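Local coordinates for uricase (PDB 2YZC), which catalyses the oxidation of uric acid by molecular oxygen to 5-hydroxyisourate, which is further processed to allantoin, at residues K94-T97 / E98-W102. Numbering follows the deposited sequence.
Sequences KHFT and EGFDW
Phe96 and Phe100, one helical turn apart, run side by side as helix 85-99 ends, with Phe100 CE2 meeting the edge of the Phe96 ring at CD1, 4.1 Å away. Phe96 O sits at the edge of the Phe100 ring, in the ring plane, 3.4 Å from Phe100 CD2. Over one face of Phe96 the His95 imidazole comes edge-on, CD2 3.6 Å above the ring centre. Backbone bonds close the same turn: Glu98 N donates to Lys94 O (2.9 Å) and Gly99 N to His95 O (2.8 Å), whereas that from Phe100 N to Phe96 O is weak, as the chain leaves helical geometry at Phe100. Glu98, whose flexible chain suits an exposed surface, lies alongside Lys94, OE2 3.1 Å from Lys94 CB. The extended lysine carries NZ 6.1 Å from that oxygen, too far for a salt bridge; a water instead donates to both Glu98 OE2 and Thr97 OG1. Threonine suits its place because, with chi1 at 58°, its beta-hydroxyl returns to Gly93 O one turn back. Farther out, flat, apolar Phe96 packs against helix 67-78 and strand 38-50 of the antiparallel sheet, its side chain about 8 Å from that of Lys22, probably of the charge relay, hence second-shell at most. This C-terminal turn is thus amphipathic: Phe96 faces the core, Phe100 Asp169 of a second subunit, and a hydrated carboxylate, probably only modestly attracted to the lysine, the polar side.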
loop_
_atom_site.group_PDB
_atom_site.type_symbol
_atom_site.label_atom_id
_atom_site.label_comp_id
_atom_site.label_asym_id
_atom_site.label_seq_id
_atom_site.Cartn_x
_atom_site.Cartn_y
_atom_site.Cartn_z
ATOM N N LYS A 94 -3.616 33.083 -0.235
ATOM C CA LYS A 94 -3.623 34.528 -0.425
ATOM C C LYS A 94 -2.252 35.015 -0.877
ATOM O O LYS A 94 -2.151 35.914 -1.710
ATOM C CB LYS A 94 -4.021 35.239 0.867
ATOM C CG LYS A 94 -5.429 34.927 1.343
ATOM C CD LYS A 94 -5.710 35.627 2.666
ATOM C CE LYS A 94 -7.040 35.201 3.254
ATOM N NZ LYS A 94 -7.258 35.801 4.605
ATOM N N HIS A 95 -1.202 34.413 -0.328
ATOM C CA HIS A 95 0.165 34.788 -0.676
ATOM C C HIS A 95 0.449 34.649 -2.167
ATOM O O HIS A 95 0.911 35.593 -2.812
ATOM C CB HIS A 95 1.173 33.923 0.081
ATOM C CG HIS A 95 2.562 34.011 -0.469
ATOM N ND1 HIS A 95 3.343 35.140 -0.342
ATOM C CD2 HIS A 95 3.289 33.130 -1.195
ATOM C CE1 HIS A 95 4.492 34.951 -0.968
ATOM N NE2 HIS A 95 4.484 33.740 -1.494
ATOM N N PHE A 96 0.190 33.464 -2.712
ATOM C CA PHE A 96 0.451 33.225 -4.126
ATOM C C PHE A 96 -0.450 34.013 -5.064
ATOM O O PHE A 96 0.020 34.561 -6.061
ATOM C CB PHE A 96 0.350 31.732 -4.440
ATOM C CG PHE A 96 1.455 30.920 -3.834
ATOM C CD1 PHE A 96 2.771 31.103 -4.244
ATOM C CD2 PHE A 96 1.187 30.012 -2.817
ATOM C CE1 PHE A 96 3.811 30.391 -3.640
ATOM C CE2 PHE A 96 2.220 29.294 -2.208
ATOM C CZ PHE A 96 3.530 29.486 -2.620
ATOM N N THR A 97 -1.739 34.079 -4.754
ATOM C CA THR A 97 -2.668 34.804 -5.613
ATOM C C THR A 97 -2.385 36.307 -5.615
ATOM O O THR A 97 -2.412 36.951 -6.666
ATOM C CB THR A 97 -4.127 34.553 -5.186
ATOM O OG1 THR A 97 -4.305 34.953 -3.825
ATOM C CG2 THR A 97 -4.469 33.073 -5.312
ATOM N N GLU A 98 -2.099 36.858 -4.442
ATOM C CA GLU A 98 -1.814 38.282 -4.323
ATOM C C GLU A 98 -0.380 38.638 -4.714
ATOM O O GLU A 98 -0.103 39.763 -5.123
ATOM C CB GLU A 98 -2.079 38.742 -2.887
ATOM C CG GLU A 98 -3.545 38.712 -2.481
ATOM C CD GLU A 98 -3.737 38.853 -0.981
ATOM O OE1 GLU A 98 -3.109 39.753 -0.380
ATOM O OE2 GLU A 98 -4.520 38.067 -0.403
ATOM N N GLY A 99 0.528 37.677 -4.606
ATOM C CA GLY A 99 1.920 37.946 -4.923
ATOM C C GLY A 99 2.324 37.934 -6.385
ATOM O O GLY A 99 3.361 38.485 -6.745
ATOM N N PHE A 100 1.515 37.312 -7.232
ATOM C CA PHE A 100 1.827 37.229 -8.653
ATOM C C PHE A 100 0.602 37.597 -9.483
ATOM O O PHE A 100 -0.450 36.974 -9.362
ATOM C CB PHE A 100 2.300 35.811 -8.975
ATOM C CG PHE A 100 3.482 35.374 -8.153
ATOM C CD1 PHE A 100 4.775 35.717 -8.530
ATOM C CD2 PHE A 100 3.299 34.656 -6.973
ATOM C CE1 PHE A 100 5.870 35.357 -7.745
ATOM C CE2 PHE A 100 4.389 34.290 -6.182
ATOM C CZ PHE A 100 5.678 34.643 -6.570
ATOM N N ASP A 101 0.742 38.611 -10.331
ATOM C CA ASP A 101 -0.372 39.069 -11.151
ATOM C C ASP A 101 -0.970 38.015 -12.075
ATOM O O ASP A 101 -2.175 38.014 -12.314
ATOM C CB ASP A 101 0.040 40.291 -11.977
ATOM C CG ASP A 101 0.373 41.491 -11.110
ATOM O OD1 ASP A 101 -0.412 41.793 -10.185
ATOM O OD2 ASP A 101 1.414 42.138 -11.358
ATOM N N TRP A 102 -0.137 37.120 -12.597
ATOM C CA TRP A 102 -0.632 36.086 -13.502
ATOM C C TRP A 102 -1.254 34.892 -12.773
ATOM O O TRP A 102 -1.884 34.039 -13.399
ATOM C CB TRP A 102 0.489 35.618 -14.435
ATOM C CG TRP A 102 1.676 35.063 -13.724
ATOM C CD1 TRP A 102 1.844 33.783 -13.281
ATOM C CD2 TRP A 102 2.859 35.776 -13.350
ATOM N NE1 TRP A 102 3.057 33.654 -12.654
ATOM C CE2 TRP A 102 3.703 34.863 -12.681
ATOM C CE3 TRP A 102 3.290 37.100 -13.514
ATOM C CZ2 TRP A 102 4.953 35.230 -12.174
ATOM C CZ3 TRP A 102 4.534 37.465 -13.010
ATOM C CH2 TRP A 102 5.350 36.530 -12.348
HETATM O O HOH W 1 -6.149 36.623 -2.644
#